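Local coordinates for AncCDT-1 (PDB 5T0W), which binds arginine as a periplasmic amino acid-binding protein and is an ancestral precursor of cyclohexadienyl dehydratase, at residues Q146-K149 with E150-K154. Sequence-based numbering, arbitrary orientation.
Sequences QAAK and EFLPK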
loop_
_atom_site.group_PDB
_atom_site.type_symbol
_atom_site.label_atom_id
_atom_site.label_comp_id
_atom_site.label_asym_id
_atom_site.label_seq_id
_atom_site.Cartn_x
_atom_site.Cartn_y
_atom_site.Cartn_z
ATOM N N GLN A 146 5.592 9.172 -7.546
ATOM C CA GLN A 146 5.171 10.526 -7.712
ATOM C C GLN A 146 6.085 11.431 -6.882
ATOM O O GLN A 146 6.479 12.498 -7.344
ATOM C CB GLN A 146 3.692 10.764 -7.292
ATOM C CG GLN A 146 2.956 11.799 -8.184
ATOM C CD GLN A 146 1.960 12.739 -7.457
ATOM O OE1 GLN A 146 0.845 12.340 -7.074
ATOM N NE2 GLN A 146 2.346 14.007 -7.319
ATOM N N ALA A 147 6.372 11.036 -5.647
ATOM C CA ALA A 147 7.139 11.879 -4.750
ATOM C C ALA A 147 8.521 12.069 -5.310
ATOM O O ALA A 147 9.050 13.180 -5.295
ATOM C CB ALA A 147 7.218 11.263 -3.366
ATOM N N ALA A 148 9.101 10.996 -5.825
ATOM C CA ALA A 148 10.426 11.080 -6.415
ATOM C C ALA A 148 10.452 11.912 -7.672
ATOM O O ALA A 148 11.406 12.642 -7.919
ATOM C CB ALA A 148 10.992 9.674 -6.686
ATOM N N LYS A 149 9.442 11.757 -8.513
ATOM C CA LYS A 149 9.466 12.453 -9.783
ATOM C C LYS A 149 9.302 13.970 -9.613
ATOM O O LYS A 149 10.021 14.745 -10.249
ATOM C CB LYS A 149 8.471 11.854 -10.754
ATOM C CG LYS A 149 8.900 10.512 -11.303
ATOM C CD LYS A 149 7.995 10.051 -12.440
ATOM C CE LYS A 149 8.584 8.838 -13.178
ATOM N NZ LYS A 149 7.742 8.413 -14.326
ATOM N N GLU A 150 8.465 14.370 -8.659
ATOM C CA GLU A 150 8.262 15.761 -8.330
ATOM C C GLU A 150 9.489 16.348 -7.598
ATOM O O GLU A 150 9.986 17.407 -7.980
ATOM C CB GLU A 150 6.976 15.912 -7.497
ATOM C CG GLU A 150 6.269 17.252 -7.652
ATOM C CD GLU A 150 4.921 17.291 -6.955
ATOM O OE1 GLU A 150 4.487 18.383 -6.529
ATOM O OE2 GLU A 150 4.301 16.224 -6.828
ATOM N N PHE A 151 9.983 15.657 -6.570
ATOM C CA PHE A 151 10.968 16.235 -5.634
ATOM C C PHE A 151 12.426 15.829 -5.891
ATOM O O PHE A 151 13.333 16.239 -5.155
ATOM C CB PHE A 151 10.484 15.925 -4.205
ATOM C CG PHE A 151 9.056 16.390 -3.981
ATOM C CD1 PHE A 151 8.733 17.740 -4.152
ATOM C CD2 PHE A 151 8.018 15.485 -3.693
ATOM C CE1 PHE A 151 7.429 18.193 -4.005
ATOM C CE2 PHE A 151 6.716 15.940 -3.540
ATOM C CZ PHE A 151 6.422 17.298 -3.696
ATOM N N LEU A 152 12.643 14.989 -6.904
ATOM C CA LEU A 152 13.999 14.571 -7.291
ATOM C C LEU A 152 14.151 14.560 -8.811
ATOM O O LEU A 152 14.469 13.525 -9.385
ATOM C CB LEU A 152 14.311 13.175 -6.732
ATOM C CG LEU A 152 14.069 12.890 -5.255
ATOM C CD1 LEU A 152 14.192 11.392 -4.990
ATOM C CD2 LEU A 152 15.052 13.658 -4.395
ATOM N N PRO A 153 13.915 15.705 -9.467
ATOM C CA PRO A 153 13.769 15.712 -10.923
ATOM C C PRO A 153 15.110 15.595 -11.631
ATOM O O PRO A 153 15.153 15.114 -12.758
ATOM C CB PRO A 153 13.131 17.081 -11.215
ATOM C CG PRO A 153 13.531 17.940 -10.069
ATOM C CD PRO A 153 13.582 17.012 -8.881
ATOM N N LYS A 154 16.188 15.998 -10.967
ATOM C CA LYS A 154 17.537 15.737 -11.504
ATOM C C LYS A 154 17.957 14.250 -11.458
ATOM O O LYS A 154 18.840 13.847 -12.221
ATOM C CB LYS A 154 18.629 16.556 -10.817
ATOM C CG LYS A 154 18.546 18.028 -11.093
ATOM C CD LYS A 154 19.688 18.698 -10.380
ATOM C CE LYS A 154 19.491 20.185 -10.236
ATOM N NZ LYS A 154 20.761 20.736 -9.680
#
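Gln146, Ala147 and Ala148 accept i to i+4 backbone hydrogen bonds from Glu150, Phe151 and Leu152 through the last turn of helix 143-151; the first is nearly straight, while Leu152 N reaches Ala148 O at 2.8 Å through a weak, bent bond (129° at the hydrogen), and Leu152 is the first residue to leave helical angles. On the exposed side, Gln146 and Glu150 run alongside each other with amide and carboxylate nearly coplanar, 5° apart, and Gln146 NE2 gives Glu150 OE2 a weak hydrogen bond of 3.0 Å. Glu150 reaches it because CG stands anti to the backbone N (chi1 -151°) and the chain beyond is extended. Small Ala147 lets the Phe151 ring lie close to the helix at the surface, its CD2 4.3 Å from Ala147 CB, while Glu150 CB sits over one ring face; Phe151 also touches Phe126. On the buried side, Ala148 CB meets Leu152 CD1 at 4.0 Å, and Leu152 packs on Leu129. Lys149 forms a salt bridge with Glu145. Pro153, which has no amide hydrogen to donate, suits the exit toward strand 156-160 in this beta-alpha-beta unit. The weak Gln146-Glu150 bond probably adds little to the straighter backbone bonds from Glu150 and Phe151.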